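Local coordinates for putative major capsid protein (Cafeteriavirus-dependent mavirus, PDB 6G44) that probably forms the outer shell of the virophage particle as its double jelly-roll major capsid protein, assembling as trimers, at residues Gln212-Arg223 / Ile282-Ile293. Numbering follows the deposited sequence. Where two conformers were deposited one is given.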
loop_
_atom_site.group_PDB
_atom_site.type_symbol
_atom_site.label_atom_id
_atom_site.label_comp_id
_atom_site.label_asym_id
_atom_site.label_seq_id
_atom_site.Cartn_x
_atom_site.Cartn_y
_atom_site.Cartn_z
ATOM N N GLN C 212 -15.573 -10.897 16.758
ATOM C CA GLN C 212 -15.025 -9.557 16.484
ATOM C C GLN C 212 -14.126 -9.575 15.243
ATOM O O GLN C 212 -12.964 -9.137 15.262
ATOM C CB GLN C 212 -14.343 -9.052 17.730
ATOM C CG GLN C 212 -15.297 -8.928 18.911
ATOM C CD GLN C 212 -16.341 -7.879 18.675
ATOM O OE1 GLN C 212 -16.018 -6.676 18.722
ATOM N NE2 GLN C 212 -17.596 -8.286 18.412
ATOM N N TYR C 213 -14.699 -10.055 14.141
ATOM C CA TYR C 213 -13.966 -10.301 12.886
ATOM C C TYR C 213 -13.574 -9.016 12.170
ATOM O O TYR C 213 -12.818 -9.065 11.179
ATOM C CB TYR C 213 -14.772 -11.231 11.936
ATOM C CG TYR C 213 -16.110 -10.668 11.555
ATOM C CD1 TYR C 213 -16.233 -9.794 10.476
ATOM C CD2 TYR C 213 -17.267 -11.002 12.258
ATOM C CE1 TYR C 213 -17.448 -9.231 10.150
ATOM C CE2 TYR C 213 -18.492 -10.458 11.927
ATOM C CZ TYR C 213 -18.572 -9.560 10.872
ATOM O OH TYR C 213 -19.773 -8.990 10.513
ATOM N N LYS C 214 -14.090 -7.874 12.611
ATOM C CA LYS C 214 -13.688 -6.595 12.029
ATOM C C LYS C 214 -12.471 -6.006 12.740
ATOM O O LYS C 214 -11.933 -4.999 12.270
ATOM C CB LYS C 214 -14.858 -5.605 12.053
ATOM C CG LYS C 214 -16.075 -6.050 11.236
ATOM C CD LYS C 214 -17.364 -5.323 11.611
ATOM C CE LYS C 214 -17.300 -3.806 11.479
ATOM N NZ LYS C 214 -17.373 -3.333 10.074
ATOM N N ASN C 215 -12.042 -6.597 13.862
ATOM C CA ASN C 215 -10.970 -6.091 14.704
ATOM C C ASN C 215 -10.026 -7.252 15.065
ATOM O O ASN C 215 -9.855 -7.528 16.238
ATOM C CB ASN C 215 -11.569 -5.471 15.991
ATOM C CG ASN C 215 -12.521 -4.308 15.715
ATOM O OD1 ASN C 215 -13.729 -4.492 15.546
ATOM N ND2 ASN C 215 -11.979 -3.102 15.698
ATOM N N ILE C 216 -9.442 -7.931 14.087
ATOM C CA ILE C 216 -8.633 -9.099 14.353
ATOM C C ILE C 216 -7.337 -8.811 15.119
ATOM O O ILE C 216 -6.924 -9.622 15.942
ATOM C CB ILE C 216 -8.401 -9.874 13.050
ATOM C CG1 ILE C 216 -9.761 -10.458 12.596
ATOM C CG2 ILE C 216 -7.345 -10.965 13.230
ATOM C CD1 ILE C 216 -9.836 -10.774 11.136
ATOM N N LYS C 217 -6.731 -7.639 14.919
ATOM C CA LYS C 217 -5.471 -7.357 15.638
ATOM C C LYS C 217 -5.700 -7.213 17.139
ATOM O O LYS C 217 -4.921 -7.769 17.949
ATOM C CB LYS C 217 -4.740 -6.112 15.099
ATOM C CG LYS C 217 -3.473 -5.788 15.901
ATOM C CD LYS C 217 -2.529 -4.785 15.251
ATOM C CE LYS C 217 -1.452 -4.340 16.243
ATOM N NZ LYS C 217 -0.587 -5.463 16.729
ATOM N N ASP C 218 -6.786 -6.518 17.498
ATOM C CA ASP C 218 -7.003 -6.104 18.874
ATOM C C ASP C 218 -8.489 -6.167 19.281
ATOM O O ASP C 218 -9.100 -5.158 19.660
ATOM C CB ASP C 218 -6.447 -4.684 19.028
ATOM C CG ASP C 218 -6.394 -4.204 20.457
ATOM O OD1 ASP C 218 -6.184 -4.996 21.387
ATOM O OD2 ASP C 218 -6.557 -2.971 20.630
ATOM N N PRO C 219 -9.081 -7.374 19.207
ATOM C CA PRO C 219 -10.488 -7.521 19.553
ATOM C C PRO C 219 -10.718 -7.503 21.063
ATOM O O PRO C 219 -9.883 -8.016 21.825
ATOM C CB PRO C 219 -10.855 -8.908 18.982
ATOM C CG PRO C 219 -9.599 -9.667 19.004
ATOM C CD PRO C 219 -8.468 -8.674 18.869
ATOM N N VAL C 220 -11.836 -6.908 21.466
ATOM C CA VAL C 220 -12.260 -6.950 22.877
ATOM C C VAL C 220 -12.529 -8.425 23.257
ATOM O O VAL C 220 -13.263 -9.117 22.547
ATOM C CB VAL C 220 -13.496 -6.090 23.099
ATOM C CG1 VAL C 220 -13.929 -6.159 24.550
ATOM C CG2 VAL C 220 -13.178 -4.640 22.728
ATOM N N PRO C 221 -11.934 -8.920 24.359
ATOM C CA PRO C 221 -12.171 -10.285 24.818
ATOM C C PRO C 221 -13.592 -10.532 25.319
ATOM O O PRO C 221 -14.269 -9.596 25.754
ATOM C CB PRO C 221 -11.196 -10.416 26.007
ATOM C CG PRO C 221 -10.222 -9.322 25.859
ATOM C CD PRO C 221 -10.975 -8.215 25.224
ATOM N N PHE C 222 -14.007 -11.790 25.234
ATOM C CA PHE C 222 -15.201 -12.277 25.944
ATOM C C PHE C 222 -14.836 -12.720 27.364
ATOM O O PHE C 222 -13.708 -13.082 27.615
ATOM C CB PHE C 222 -15.847 -13.396 25.138
ATOM C CG PHE C 222 -16.431 -12.904 23.848
ATOM C CD1 PHE C 222 -17.592 -12.137 23.872
ATOM C CD2 PHE C 222 -15.819 -13.181 22.632
ATOM C CE1 PHE C 222 -18.132 -11.650 22.708
ATOM C CE2 PHE C 222 -16.372 -12.684 21.457
ATOM C CZ PHE C 222 -17.511 -11.931 21.513
ATOM N N ARG C 223 -15.820 -12.682 28.252
ATOM C CA ARG C 223 -15.647 -12.910 29.692
ATOM C C ARG C 223 -16.504 -14.105 30.160
ATOM O O ARG C 223 -17.717 -14.111 29.945
ATOM C CB ARG C 223 -16.054 -11.617 30.457
ATOM C CG ARG C 223 -16.046 -11.708 31.999
ATOM C CD ARG C 223 -16.643 -10.518 32.708
ATOM N NE ARG C 223 -17.964 -10.110 32.190
ATOM C CZ ARG C 223 -18.551 -8.970 32.487
ATOM N NH1 ARG C 223 -17.997 -8.141 33.366
ATOM N NH2 ARG C 223 -19.704 -8.652 31.921
ATOM N N ILE C 282 -13.099 -5.384 36.105
ATOM C CA ILE C 282 -13.706 -5.347 34.762
ATOM C C ILE C 282 -15.124 -4.817 34.959
ATOM O O ILE C 282 -15.819 -5.237 35.883
ATOM C CB ILE C 282 -13.717 -6.746 34.126
ATOM C CG1 ILE C 282 -12.275 -7.190 33.857
ATOM C CG2 ILE C 282 -14.537 -6.778 32.830
ATOM C CD1 ILE C 282 -12.148 -8.627 33.411
ATOM N N PRO C 283 -15.562 -3.884 34.097
ATOM C CA PRO C 283 -16.914 -3.364 34.254
ATOM C C PRO C 283 -17.996 -4.437 34.251
ATOM O O PRO C 283 -17.827 -5.495 33.659
ATOM C CB PRO C 283 -17.093 -2.460 33.028
ATOM C CG PRO C 283 -15.727 -2.103 32.610
ATOM C CD PRO C 283 -14.853 -3.257 32.961
ATOM N N LYS C 284 -19.104 -4.163 34.929
ATOM C CA LYS C 284 -20.200 -5.123 35.046
ATOM C C LYS C 284 -20.795 -5.497 33.694
ATOM O O LYS C 284 -21.069 -6.662 33.449
ATOM C CB LYS C 284 -21.303 -4.577 35.954
ATOM C CG LYS C 284 -20.894 -4.370 37.405
ATOM C CD LYS C 284 -22.062 -3.797 38.200
ATOM C CE LYS C 284 -21.598 -2.843 39.292
ATOM N NZ LYS C 284 -20.669 -3.491 40.254
ATOM N N THR C 285 -21.005 -4.496 32.838
ATOM C CA THR C 285 -21.654 -4.713 31.555
ATOM C C THR C 285 -20.745 -4.286 30.425
ATOM O O THR C 285 -20.392 -3.109 30.333
ATOM C CB THR C 285 -22.997 -3.969 31.475
ATOM O OG1 THR C 285 -23.838 -4.442 32.528
ATOM C CG2 THR C 285 -23.703 -4.229 30.162
ATOM N N ILE C 286 -20.377 -5.245 29.577
ATOM C CA ILE C 286 -19.452 -4.996 28.450
ATOM C C ILE C 286 -20.292 -5.008 27.178
ATOM O O ILE C 286 -21.142 -5.869 26.986
ATOM C CB ILE C 286 -18.323 -6.051 28.377
ATOM C CG1 ILE C 286 -17.554 -6.115 29.711
ATOM C CG2 ILE C 286 -17.370 -5.724 27.228
ATOM C CD1 ILE C 286 -16.680 -7.334 29.858
ATOM N N ILE C 287 -19.999 -4.064 26.292
ATOM C CA ILE C 287 -20.750 -3.872 25.023
ATOM C C ILE C 287 -19.857 -4.269 23.825
ATOM O O ILE C 287 -18.668 -3.922 23.788
ATOM C CB ILE C 287 -21.174 -2.408 24.887
ATOM C CG1 ILE C 287 -22.081 -2.025 26.067
ATOM C CG2 ILE C 287 -21.870 -2.165 23.555
ATOM C CD1 ILE C 287 -22.430 -0.562 26.174
ATOM N N TYR C 288 -20.417 -5.041 22.888
ATOM C CA TYR C 288 -19.717 -5.499 21.657
ATOM C C TYR C 288 -20.516 -5.056 20.444
ATOM O O TYR C 288 -21.726 -5.206 20.388
ATOM C CB TYR C 288 -19.600 -7.021 21.607
ATOM C CG TYR C 288 -18.847 -7.594 22.779
ATOM C CD1 TYR C 288 -19.490 -7.751 23.995
ATOM C CD2 TYR C 288 -17.508 -7.959 22.683
ATOM C CE1 TYR C 288 -18.805 -8.243 25.094
ATOM C CE2 TYR C 288 -16.805 -8.446 23.780
ATOM C CZ TYR C 288 -17.474 -8.564 24.982
ATOM O OH TYR C 288 -16.814 -9.043 26.080
ATOM N N ASN C 289 -19.793 -4.535 19.453
ATOM C CA ASN C 289 -20.382 -4.173 18.169
ATOM C C ASN C 289 -20.515 -5.471 17.358
ATOM O O ASN C 289 -19.528 -6.154 17.103
ATOM C CB ASN C 289 -19.440 -3.177 17.456
ATOM C CG ASN C 289 -20.126 -2.409 16.346
ATOM O OD1 ASN C 289 -21.215 -2.717 15.955
ATOM N ND2 ASN C 289 -19.495 -1.329 15.913
ATOM N N THR C 290 -21.748 -5.842 17.020
ATOM C CA THR C 290 -22.045 -7.117 16.370
ATOM C C THR C 290 -23.087 -6.892 15.274
ATOM O O THR C 290 -24.245 -7.276 15.424
ATOM C CB THR C 290 -22.524 -8.183 17.400
ATOM O OG1 THR C 290 -23.651 -7.669 18.108
ATOM C CG2 THR C 290 -21.418 -8.511 18.359
ATOM N N PRO C 291 -22.666 -6.287 14.145
ATOM C CA PRO C 291 -23.614 -5.949 13.069
ATOM C C PRO C 291 -24.472 -7.109 12.613
ATOM O O PRO C 291 -24.003 -8.239 12.574
ATOM C CB PRO C 291 -22.707 -5.495 11.925
ATOM C CG PRO C 291 -21.379 -5.211 12.514
ATOM C CD PRO C 291 -21.267 -5.951 13.804
ATOM N N LEU C 292 -25.729 -6.815 12.278
ATOM C CA LEU C 292 -26.671 -7.836 11.817
ATOM C C LEU C 292 -26.924 -7.677 10.309
ATOM O O LEU C 292 -27.441 -6.664 9.859
ATOM C CB LEU C 292 -27.984 -7.687 12.591
ATOM C CG LEU C 292 -29.059 -8.716 12.292
ATOM C CD1 LEU C 292 -28.603 -10.111 12.694
ATOM C CD2 LEU C 292 -30.315 -8.303 13.051
ATOM N N ILE C 293 -26.519 -8.667 9.540
ATOM C CA ILE C 293 -26.669 -8.653 8.080
ATOM C C ILE C 293 -27.799 -9.603 7.751
ATOM O O ILE C 293 -27.784 -10.771 8.201
ATOM C CB ILE C 293 -25.382 -9.105 7.374
ATOM C CG1 ILE C 293 -24.265 -8.061 7.525
ATOM C CG2 ILE C 293 -25.639 -9.312 5.887
ATOM C CD1 ILE C 293 -23.668 -7.846 8.902
HETATM O O HOH W 1 -16.945 -4.366 19.761
HETATM O O HOH W 2 -21.650 -9.593 12.415
HETATM O O HOH W 3 -18.069 -11.055 27.521
HETATM O O HOH W 4 -16.904 -7.927 35.893
#
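Y288 and F222 meet as an offset stack: their planes are 20° apart, and F222 CE1 sits 3.6 Å from Y288 CE2, over one face and toward the rim of the tyrosine ring. V220 CG1 approaches Y288 CE2 obliquely at 3.8 Å. The tyrosine is also fixed at its polar end, since Y288 OH donates to P221 O at 2.6 Å while a water donating to that same OH accepts from R223 N.

R223 starts with CG anti to its backbone N (chi1 175°) and bends at chi3, which carries the guanidinium to the backbone of P283 and K284. R223 NH1 donates to P283 O at 2.7 Å and R223 NH2 to K284 O at 2.9 Å; NH2 also hydrogen-bonds S482 OG. I286 CD1 lies over the centre of one face of the R223 guanidinium, 3.6 Å from R223 CZ.

At the other end, the Q212 amide stands 78° from the Y288 ring. Q212 NE2 donates to N289 O at 3.2 Å from above the carbonyl plane and also hydrogen-bonds P210 O, while a water links Q212 OE1 to N289 N.

Strand 222-235 belongs to one sheet and strand 286-305 to another, joined here by side chains that stack on each other or bond to backbone carbonyls of the facing segment, and by bridging waters, consistent with an interface between the two jelly rolls of a double jelly-roll capsid protein.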